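Local structure of TonB-dependent siderophore receptor (Pseudomonas aeruginosa 39016, 5NEC) at residues 343-348 / 364-369; 360-365 / 434-439; 453-458 / 478-483. The protein probably takes up iron-loaded siderophores, and drugs conjugated to them, across the bacterial outer membrane with energy relayed by TonB. One frame throughout, in Å; residues are numbered along the deposited sequence.

Contact 1. Residues 343-348 / 364-369; sequences VNQTDL and GLEFSR. With C8E ((hydroxyethyloxy)tri(ethyloxy)octane), chain C.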
loop_
_atom_site.group_PDB
_atom_site.type_symbol
_atom_site.label_atom_id
_atom_site.label_comp_id
_atom_site.label_asym_id
_atom_site.label_seq_id
_atom_site.Cartn_x
_atom_site.Cartn_y
_atom_site.Cartn_z
ATOM N N VAL A 343 10.477 17.776 -4.410
ATOM C CA VAL A 343 9.308 18.447 -3.806
ATOM C C VAL A 343 9.737 19.461 -2.742
ATOM O O VAL A 343 10.649 19.199 -1.957
ATOM C CB VAL A 343 8.324 17.427 -3.163
ATOM C CG1 VAL A 343 7.014 18.096 -2.752
ATOM C CG2 VAL A 343 8.038 16.306 -4.137
ATOM N N ASN A 344 9.092 20.622 -2.727
ATOM C CA ASN A 344 9.205 21.534 -1.599
ATOM C C ASN A 344 7.819 21.899 -1.086
ATOM O O ASN A 344 6.965 22.321 -1.855
ATOM C CB ASN A 344 9.981 22.807 -1.932
ATOM C CG ASN A 344 10.384 23.564 -0.671
ATOM O OD1 ASN A 344 11.346 23.204 -0.007
ATOM N ND2 ASN A 344 9.618 24.575 -0.308
ATOM N N GLN A 345 7.628 21.760 0.221
ATOM C CA GLN A 345 6.342 21.963 0.860
ATOM C C GLN A 345 6.526 22.896 2.056
ATOM O O GLN A 345 7.267 22.577 2.964
ATOM C CB GLN A 345 5.809 20.601 1.291
ATOM C CG GLN A 345 4.303 20.503 1.362
ATOM C CD GLN A 345 3.828 19.040 1.428
ATOM O OE1 GLN A 345 4.339 18.159 0.723
ATOM N NE2 GLN A 345 2.819 18.787 2.258
ATOM N N THR A 346 5.899 24.063 2.021
ATOM C CA THR A 346 5.958 25.025 3.106
ATOM C C THR A 346 4.587 25.071 3.778
ATOM O O THR A 346 3.598 25.349 3.110
ATOM C CB THR A 346 6.298 26.433 2.580
ATOM O OG1 THR A 346 7.548 26.408 1.886
ATOM C CG2 THR A 346 6.404 27.408 3.726
ATOM N N ASP A 347 4.530 24.816 5.086
ATOM C CA ASP A 347 3.265 24.801 5.840
ATOM C C ASP A 347 3.255 25.790 7.010
ATOM O O ASP A 347 4.272 25.998 7.670
ATOM C CB ASP A 347 2.985 23.402 6.390
ATOM C CG ASP A 347 2.852 22.361 5.302
ATOM O OD1 ASP A 347 2.107 22.602 4.333
ATOM O OD2 ASP A 347 3.482 21.291 5.410
ATOM N N LEU A 348 2.095 26.397 7.236
ATOM C CA LEU A 348 1.822 27.213 8.411
ATOM C C LEU A 348 0.641 26.565 9.140
ATOM O O LEU A 348 -0.417 26.370 8.558
ATOM C CB LEU A 348 1.473 28.645 8.000
ATOM C CG LEU A 348 1.209 29.642 9.138
ATOM C CD1 LEU A 348 2.523 29.944 9.863
ATOM C CD2 LEU A 348 0.554 30.922 8.635
ATOM N N GLY A 364 -0.760 25.747 3.293
ATOM C CA GLY A 364 0.557 25.561 2.669
ATOM C C GLY A 364 0.664 25.683 1.165
ATOM O O GLY A 364 -0.334 25.744 0.463
ATOM N N LEU A 365 1.913 25.761 0.704
ATOM C CA LEU A 365 2.276 25.787 -0.700
ATOM C C LEU A 365 3.138 24.590 -0.981
ATOM O O LEU A 365 4.005 24.268 -0.192
ATOM C CB LEU A 365 3.108 27.011 -1.046
ATOM C CG LEU A 365 2.466 28.380 -0.921
ATOM C CD1 LEU A 365 3.408 29.416 -1.533
ATOM C CD2 LEU A 365 1.114 28.431 -1.615
ATOM N N GLU A 366 2.928 23.969 -2.135
ATOM C CA GLU A 366 3.692 22.816 -2.560
ATOM C C GLU A 366 4.140 22.999 -4.014
ATOM O O GLU A 366 3.315 23.325 -4.870
ATOM C CB GLU A 366 2.815 21.598 -2.414
ATOM C CG GLU A 366 3.431 20.271 -2.827
ATOM C CD GLU A 366 2.387 19.167 -2.819
ATOM O OE1 GLU A 366 1.483 19.243 -1.957
ATOM O OE2 GLU A 366 2.454 18.247 -3.669
ATOM N N PHE A 367 5.442 22.825 -4.270
ATOM C CA PHE A 367 6.014 22.859 -5.617
ATOM C C PHE A 367 6.720 21.543 -5.852
ATOM O O PHE A 367 7.463 21.093 -4.986
ATOM C CB PHE A 367 7.050 23.989 -5.758
ATOM C CG PHE A 367 6.529 25.356 -5.404
ATOM C CD1 PHE A 367 5.963 26.171 -6.376
ATOM C CD2 PHE A 367 6.612 25.836 -4.096
ATOM C CE1 PHE A 367 5.485 27.445 -6.061
ATOM C CE2 PHE A 367 6.130 27.105 -3.767
ATOM C CZ PHE A 367 5.573 27.912 -4.754
ATOM N N SER A 368 6.515 20.920 -7.008
ATOM C CA SER A 368 7.266 19.696 -7.330
ATOM C C SER A 368 7.579 19.509 -8.799
ATOM O O SER A 368 6.994 20.149 -9.654
ATOM C CB SER A 368 6.540 18.467 -6.813
ATOM O OG SER A 368 5.353 18.272 -7.547
ATOM N N ARG A 369 8.521 18.619 -9.068
ATOM C CA ARG A 369 8.974 18.310 -10.417
ATOM C C ARG A 369 9.226 16.813 -10.497
ATOM O O ARG A 369 10.024 16.309 -9.720
ATOM C CB ARG A 369 10.251 19.075 -10.711
ATOM C CG ARG A 369 10.757 18.927 -12.130
ATOM C CD ARG A 369 11.880 19.916 -12.398
ATOM N NE ARG A 369 12.328 19.889 -13.789
ATOM C CZ ARG A 369 13.115 18.950 -14.326
ATOM N NH1 ARG A 369 13.565 17.915 -13.599
ATOM N NH2 ARG A 369 13.455 19.034 -15.612
HETATM C C1 C8E C . 11.213 22.244 -7.757
HETATM C C2 C8E C . 11.325 21.758 -6.323
HETATM C C3 C8E C . 12.781 21.604 -5.862
HETATM C C4 C8E C . 12.897 20.854 -4.523
HETATM C C5 C8E C . 14.301 20.913 -3.893
HETATM C C6 C8E C . 14.769 19.567 -3.311
HETATM C C7 C8E C . 16.026 19.720 -2.449
HETATM C C8 C8E C . 16.664 18.401 -2.043
#
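Val-343 meets Ser-368 and Glu-366 through its two methyl groups. CG1 is anti to the backbone N (chi1 -170°), which leaves CG2 beside the backbone N, 3.8 Å from Ser-368 CB, while CG1 borders the aliphatic part of Glu-366. The hydrocarbon chain of a bound detergent, C8E, runs past the same residue, with its C4 atom 3.8 Å from Val-343 O. At Asn-344 the strands join through paired backbone bonds: Asn-344 N to Phe-367 O is 2.8 Å, and Phe-367 N to Asn-344 O is 2.9 Å. The Asn-344 side chain turns from Phe-367 to the preceding strand, where its OD1 accepts from both Asn-300 and Ser-302.

Gln-345 runs alongside Glu-366, both chains extended and pointing the same way, so that amide and carboxylate lie with their planes only 21° apart. Glu-366 has a stronger partner in Arg-454, to which OE1 is salt-bridged, and this link probably keeps the carboxylate ionised. Thr-346 repeats the backbone pairing with Leu-365, Thr-346 N reaching Leu-365 O at 2.9 Å, and its hydroxyl is tied to Asn-300. At Asp-347 the opposing residue is Gly-364; with no side chain intervening, Asp-347 OD1 comes within 3.7 Å of Gly-364 CA, and its polar partner is Tyr-436.

Side chains therefore alternate. Val-343, Gln-345, Asp-347, Glu-366 and Ser-368 occupy the face on which Val-111 of the plug domain touches Val-343 and Gln-345, whereas Asn-344, Thr-346, Leu-365 and Phe-367 share the outer face. Such alternation across an antiparallel hairpin, with plug contacts on one side only, is characteristic of the plugged beta barrel of TonB-dependent receptors.

Contact 2. Residues 360-365 / 434-439; sequences SFSTGL and AIYAFD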
loop_
_atom_site.group_PDB
_atom_site.type_symbol
_atom_site.label_atom_id
_atom_site.label_comp_id
_atom_site.label_asym_id
_atom_site.label_seq_id
_atom_site.Cartn_x
_atom_site.Cartn_y
_atom_site.Cartn_z
ATOM N N SER A 360 -8.391 25.761 14.700
ATOM C CA SER A 360 -7.202 24.950 14.498
ATOM C C SER A 360 -7.031 24.734 13.000
ATOM O O SER A 360 -7.866 24.082 12.363
ATOM C CB SER A 360 -7.328 23.634 15.240
ATOM O OG SER A 360 -7.385 23.912 16.629
ATOM N N PHE A 361 -5.966 25.314 12.437
ATOM C CA PHE A 361 -5.819 25.400 10.994
ATOM C C PHE A 361 -4.485 24.844 10.496
ATOM O O PHE A 361 -3.530 24.671 11.260
ATOM C CB PHE A 361 -6.001 26.851 10.519
ATOM C CG PHE A 361 -4.781 27.701 10.685
ATOM C CD1 PHE A 361 -4.506 28.294 11.905
ATOM C CD2 PHE A 361 -3.903 27.917 9.626
ATOM C CE1 PHE A 361 -3.361 29.090 12.073
ATOM C CE2 PHE A 361 -2.752 28.695 9.796
ATOM C CZ PHE A 361 -2.489 29.283 11.013
ATOM N N SER A 362 -4.458 24.555 9.196
ATOM C CA SER A 362 -3.217 24.317 8.472
ATOM C C SER A 362 -3.333 24.830 7.045
ATOM O O SER A 362 -4.359 24.656 6.408
ATOM C CB SER A 362 -2.865 22.837 8.476
ATOM O OG SER A 362 -1.531 22.665 8.010
ATOM N N THR A 363 -2.283 25.474 6.558
ATOM C CA THR A 363 -2.274 26.014 5.208
ATOM C C THR A 363 -0.867 25.883 4.615
ATOM O O THR A 363 0.115 25.866 5.359
ATOM C CB THR A 363 -2.784 27.468 5.200
ATOM O OG1 THR A 363 -2.957 27.910 3.854
ATOM C CG2 THR A 363 -1.825 28.408 5.898
ATOM N N GLY A 364 -0.760 25.747 3.293
ATOM C CA GLY A 364 0.557 25.561 2.669
ATOM C C GLY A 364 0.664 25.683 1.165
ATOM O O GLY A 364 -0.334 25.744 0.463
ATOM N N LEU A 365 1.913 25.761 0.704
ATOM C CA LEU A 365 2.276 25.787 -0.700
ATOM C C LEU A 365 3.138 24.590 -0.981
ATOM O O LEU A 365 4.005 24.268 -0.192
ATOM C CB LEU A 365 3.108 27.011 -1.046
ATOM C CG LEU A 365 2.466 28.380 -0.921
ATOM C CD1 LEU A 365 3.408 29.416 -1.533
ATOM C CD2 LEU A 365 1.114 28.431 -1.615
ATOM N N ALA A 434 0.730 23.734 -5.864
ATOM C CA ALA A 434 -0.542 23.615 -5.139
ATOM C C ALA A 434 -0.624 24.567 -3.961
ATOM O O ALA A 434 0.391 24.953 -3.396
ATOM C CB ALA A 434 -0.781 22.182 -4.689
ATOM N N ILE A 435 -1.851 24.930 -3.607
ATOM C CA ILE A 435 -2.138 25.690 -2.401
ATOM C C ILE A 435 -3.312 25.020 -1.695
ATOM O O ILE A 435 -4.221 24.523 -2.344
ATOM C CB ILE A 435 -2.385 27.182 -2.716
ATOM C CG1 ILE A 435 -2.537 27.989 -1.423
ATOM C CG2 ILE A 435 -3.599 27.384 -3.603
ATOM C CD1 ILE A 435 -2.500 29.496 -1.629
ATOM N N TYR A 436 -3.260 24.962 -0.367
ATOM C CA TYR A 436 -4.329 24.346 0.418
ATOM C C TYR A 436 -4.555 25.106 1.732
ATOM O O TYR A 436 -3.691 25.848 2.193
ATOM C CB TYR A 436 -4.025 22.860 0.674
ATOM C CG TYR A 436 -3.105 22.649 1.838
ATOM C CD1 TYR A 436 -3.619 22.476 3.132
ATOM C CD2 TYR A 436 -1.710 22.681 1.672
ATOM C CE1 TYR A 436 -2.774 22.327 4.227
ATOM C CE2 TYR A 436 -0.856 22.520 2.756
ATOM C CZ TYR A 436 -1.395 22.347 4.035
ATOM O OH TYR A 436 -0.583 22.187 5.130
ATOM N N ALA A 437 -5.730 24.908 2.320
ATOM C CA ALA A 437 -6.079 25.509 3.603
ATOM C C ALA A 437 -7.077 24.593 4.279
ATOM O O ALA A 437 -8.021 24.143 3.650
ATOM C CB ALA A 437 -6.654 26.890 3.388
ATOM N N PHE A 438 -6.838 24.272 5.538
ATOM C CA PHE A 438 -7.735 23.436 6.315
ATOM C C PHE A 438 -7.996 24.155 7.649
ATOM O O PHE A 438 -7.070 24.708 8.229
ATOM C CB PHE A 438 -7.114 22.035 6.506
ATOM C CG PHE A 438 -8.055 21.035 7.145
ATOM C CD1 PHE A 438 -9.286 20.719 6.539
ATOM C CD2 PHE A 438 -7.741 20.412 8.368
ATOM C CE1 PHE A 438 -10.174 19.812 7.134
ATOM C CE2 PHE A 438 -8.626 19.494 8.948
ATOM C CZ PHE A 438 -9.839 19.196 8.333
ATOM N N ASP A 439 -9.251 24.172 8.105
ATOM C CA ASP A 439 -9.626 24.783 9.387
ATOM C C ASP A 439 -10.677 23.953 10.120
ATOM O O ASP A 439 -11.664 23.562 9.527
ATOM C CB ASP A 439 -10.162 26.203 9.171
ATOM C CG ASP A 439 -10.325 26.994 10.491
ATOM O OD1 ASP A 439 -9.766 26.551 11.512
ATOM O OD2 ASP A 439 -10.991 28.061 10.500
#
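Tyr-436 and Gly-364 face each other as a hydrogen-bonded pair between two antiparallel strands of the TonB-dependent receptor barrel, and the tyrosine ring folds back over the glycine backbone. CG stands between the backbone N and the carbonyl carbon (chi1 83°), which brings the ring across the neighbouring strand: Gly-364 N sits 3.3 Å above the ring plane, toward the rim, and Tyr-436 CE2 is 3.4 Å from Gly-364 CA. An aromatic side chain covering a cross-strand glycine in this way is known as aromatic rescue of glycine.

Two donors of the facing strand grip Tyr-436 O. Thr-363 OG1, held anti to its own N, approaches within the carbonyl plane at 2.7 Å, whereas Gly-364 N, at 3.1 Å, is tilted 34° out of it. Thr-363 thus adds a side-chain bond to the regular backbone ladder, which continues through Ser-362 and Phe-438; Phe-438 N to Ser-362 O measures 2.7 Å.

At the far end of the ring, Ser-362 OG donates to Tyr-436 OH over 3.1 Å. With that hydroxyl also bonded to Asp-347 OD1 on strand 327-354, beyond 357-379, a serine, a tyrosine and an aspartate chain together across three strands and hold the tip of the ring in place. Lys-42 touches Ser-362 and Tyr-436 from this same, inward side.

The opposite face carries Thr-363, Ala-437, Leu-365 and Ile-435, as well as Phe-361 and Asp-439. Leu-365 and Ile-435 lie side by side there on the surface, consistent with exposure to lipid, and CD2 of Leu-365 rests 3.7 Å from CG1 of Ile-435. Farther along, Asp-439 faces Phe-361, and its carboxylate is anchored by Asn-359, the residue before Ser-360, whose ND2 donates to Asp-439 OD2.

Contact 3. Residues 453-458 / 478-483; sequences ARFDSF and SFWNWQ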
loop_
_atom_site.group_PDB
_atom_site.type_symbol
_atom_site.label_atom_id
_atom_site.label_comp_id
_atom_site.label_asym_id
_atom_site.label_seq_id
_atom_site.Cartn_x
_atom_site.Cartn_y
_atom_site.Cartn_z
ATOM N N ALA A 453 -10.003 23.352 1.496
ATOM C CA ALA A 453 -9.916 23.556 0.055
ATOM C C ALA A 453 -8.492 23.302 -0.436
ATOM O O ALA A 453 -7.531 23.355 0.326
ATOM C CB ALA A 453 -10.393 24.954 -0.334
ATOM N N ARG A 454 -8.385 23.012 -1.729
ATOM C CA ARG A 454 -7.114 22.749 -2.395
ATOM C C ARG A 454 -7.226 23.060 -3.889
ATOM O O ARG A 454 -8.200 22.684 -4.528
ATOM C CB ARG A 454 -6.687 21.290 -2.205
ATOM C CG ARG A 454 -5.210 21.085 -2.484
ATOM C CD ARG A 454 -4.835 19.633 -2.699
ATOM N NE ARG A 454 -3.420 19.531 -3.068
ATOM C CZ ARG A 454 -2.396 19.494 -2.209
ATOM N NH1 ARG A 454 -2.593 19.517 -0.876
ATOM N NH2 ARG A 454 -1.153 19.420 -2.704
ATOM N N PHE A 455 -6.227 23.755 -4.419
ATOM C CA PHE A 455 -6.076 24.038 -5.844
ATOM C C PHE A 455 -4.719 23.505 -6.312
ATOM O O PHE A 455 -3.697 23.873 -5.747
ATOM C CB PHE A 455 -6.151 25.541 -6.104
ATOM C CG PHE A 455 -5.892 25.917 -7.533
ATOM C CD1 PHE A 455 -6.789 25.547 -8.536
ATOM C CD2 PHE A 455 -4.742 26.625 -7.884
ATOM C CE1 PHE A 455 -6.558 25.895 -9.858
ATOM C CE2 PHE A 455 -4.497 26.968 -9.212
ATOM C CZ PHE A 455 -5.408 26.600 -10.200
ATOM N N ASP A 456 -4.722 22.635 -7.328
ATOM C CA ASP A 456 -3.501 22.088 -7.937
ATOM C C ASP A 456 -3.399 22.527 -9.382
ATOM O O ASP A 456 -4.383 22.490 -10.106
ATOM C CB ASP A 456 -3.520 20.564 -7.942
ATOM C CG ASP A 456 -3.235 19.970 -6.589
ATOM O OD1 ASP A 456 -2.039 19.756 -6.287
ATOM O OD2 ASP A 456 -4.202 19.725 -5.831
ATOM N N SER A 457 -2.189 22.900 -9.790
ATOM C CA SER A 457 -1.882 23.307 -11.152
ATOM C C SER A 457 -0.772 22.386 -11.673
ATOM O O SER A 457 0.207 22.149 -10.979
ATOM C CB SER A 457 -1.456 24.765 -11.138
ATOM O OG SER A 457 -1.053 25.194 -12.410
ATOM N N PHE A 458 -0.952 21.866 -12.885
ATOM C CA PHE A 458 -0.122 20.783 -13.441
ATOM C C PHE A 458 0.383 21.159 -14.856
ATOM O O PHE A 458 -0.391 21.663 -15.653
ATOM C CB PHE A 458 -0.989 19.511 -13.459
ATOM C CG PHE A 458 -0.238 18.233 -13.714
ATOM C CD1 PHE A 458 0.876 17.887 -12.942
ATOM C CD2 PHE A 458 -0.677 17.328 -14.692
ATOM C CE1 PHE A 458 1.566 16.684 -13.155
ATOM C CE2 PHE A 458 0.002 16.127 -14.910
ATOM C CZ PHE A 458 1.122 15.802 -14.137
ATOM N N SER A 478 -5.676 21.868 -14.201
ATOM C CA SER A 478 -5.805 22.121 -12.781
ATOM C C SER A 478 -6.897 21.282 -12.149
ATOM O O SER A 478 -7.714 20.680 -12.828
ATOM C CB SER A 478 -6.003 23.607 -12.511
ATOM O OG SER A 478 -7.008 24.127 -13.334
ATOM N N PHE A 479 -6.851 21.230 -10.828
ATOM C CA PHE A 479 -7.715 20.380 -10.035
ATOM C C PHE A 479 -8.181 21.204 -8.818
ATOM O O PHE A 479 -7.368 21.598 -7.990
ATOM C CB PHE A 479 -6.928 19.123 -9.642
ATOM C CG PHE A 479 -7.772 18.024 -9.060
ATOM C CD1 PHE A 479 -8.651 17.291 -9.869
ATOM C CD2 PHE A 479 -7.686 17.702 -7.694
ATOM C CE1 PHE A 479 -9.422 16.262 -9.328
ATOM C CE2 PHE A 479 -8.459 16.677 -7.150
ATOM C CZ PHE A 479 -9.322 15.953 -7.970
ATOM N N TRP A 480 -9.479 21.531 -8.779
ATOM C CA TRP A 480 -10.124 22.172 -7.621
ATOM C C TRP A 480 -10.656 21.076 -6.725
ATOM O O TRP A 480 -11.102 20.035 -7.196
ATOM C CB TRP A 480 -11.282 23.092 -8.033
ATOM C CG TRP A 480 -10.944 24.562 -7.986
ATOM C CD1 TRP A 480 -10.766 25.397 -9.057
ATOM C CD2 TRP A 480 -10.747 25.375 -6.807
ATOM N NE1 TRP A 480 -10.472 26.677 -8.621
ATOM C CE2 TRP A 480 -10.458 26.694 -7.250
ATOM C CE3 TRP A 480 -10.792 25.121 -5.423
ATOM C CZ2 TRP A 480 -10.198 27.749 -6.360
ATOM C CZ3 TRP A 480 -10.540 26.174 -4.536
ATOM C CH2 TRP A 480 -10.248 27.473 -5.013
ATOM N N ASN A 481 -10.601 21.301 -5.428
ATOM C CA ASN A 481 -11.075 20.314 -4.480
ATOM C C ASN A 481 -11.464 20.982 -3.157
ATOM O O ASN A 481 -10.740 21.835 -2.667
ATOM C CB ASN A 481 -9.979 19.277 -4.274
ATOM C CG ASN A 481 -10.328 18.295 -3.211
ATOM O OD1 ASN A 481 -9.690 18.259 -2.161
ATOM N ND2 ASN A 481 -11.375 17.507 -3.452
ATOM N N TRP A 482 -12.618 20.629 -2.605
ATOM C CA TRP A 482 -13.016 21.162 -1.309
ATOM C C TRP A 482 -13.940 20.248 -0.539
ATOM O O TRP A 482 -14.617 19.406 -1.121
ATOM C CB TRP A 482 -13.611 22.575 -1.435
ATOM C CG TRP A 482 -14.948 22.689 -2.078
ATOM C CD1 TRP A 482 -15.202 22.940 -3.394
ATOM C CD2 TRP A 482 -16.233 22.625 -1.423
ATOM N NE1 TRP A 482 -16.568 23.014 -3.611
ATOM C CE2 TRP A 482 -17.221 22.827 -2.421
ATOM C CE3 TRP A 482 -16.645 22.414 -0.092
ATOM C CZ2 TRP A 482 -18.600 22.821 -2.129
ATOM C CZ3 TRP A 482 -18.022 22.406 0.199
ATOM C CH2 TRP A 482 -18.978 22.610 -0.818
ATOM N N GLN A 483 -13.935 20.407 0.783
ATOM C CA GLN A 483 -14.736 19.555 1.653
ATOM C C GLN A 483 -15.172 20.252 2.921
ATOM O O GLN A 483 -14.515 21.180 3.386
ATOM C CB GLN A 483 -13.966 18.285 2.008
ATOM C CG GLN A 483 -12.748 18.534 2.872
ATOM C CD GLN A 483 -11.883 17.319 3.025
ATOM O OE1 GLN A 483 -10.669 17.402 2.842
ATOM N NE2 GLN A 483 -12.492 16.177 3.370
#
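Arg-454 N donates to Asn-481 O at 2.8 Å, the shortest polar bond joining the two strands, although it is bent to 142° at the hydrogen. The return bond, from Asn-481 N to Arg-454 O, is weak. One step along the ladder, Asp-456 and Phe-479 exchange a sounder pair, with Asp-456 N 2.9 Å from Phe-479 O.

Phe-455 and Trp-480 dominate the outer face. Their rings meet obliquely, the phenyl centroid 5.1 Å from that of the five-membered indole ring and the planes 48° apart. Phe-455 CD1 lies over one face of the indole, near its rim, 3.9 Å from Trp-480 NE1; beyond it, Phe-455 CE1 touches Ser-478 CB at 3.5 Å. At the edge of the six-membered ring, near its plane, lies Ala-453 CB, which also packs against Trp-482 CB. These apolar side chains lie toward the surface, consistent with a lipid-facing wall.

On the inner face the extended Arg-454 chain runs beside Asp-456, two residues on in the same strand. Arg-454 NE forms a salt bridge with Asp-456 OD2, met on its syn side at 2.9 Å, with the oxygen in the guanidinium plane, and the guanidinium has a second carboxylate partner in Glu-366. Asn-481, paired with Arg-454 across the strands on this face, is bonded through OD1 to Ser-135 of the central plug region.

The hairpin lies in the barrel wall between two neighbours: strand 426-444 bonds to the backbone of 453-458 through Ala-437, Ile-435 and Lys-433, and strand 494-503 packs along 478-483, its Ser-503 touching Phe-479 and Asn-481.

From the N terminus, contact 1 closes first, folding strand 327-354 against 357-379 as a tight hairpin. Contact 2 opens on the strand where contact 1 ends, the two overlapping at Gly-364 and Leu-365, and spans the much longer excursion before strand 426-444. Contact 3 follows in series, closing the hairpin of strands 447-464 and 471-488. None lies within another's loop; the order along the chain is the order round the barrel wall. Backbone bonds from Ile-435 and Ala-437 to Phe-455 and Ala-453 join contacts 2 and 3, and the Glu-366 to Arg-454 salt bridge spans from contact 1 to contact 3, passing Ala-434 on the intervening strand.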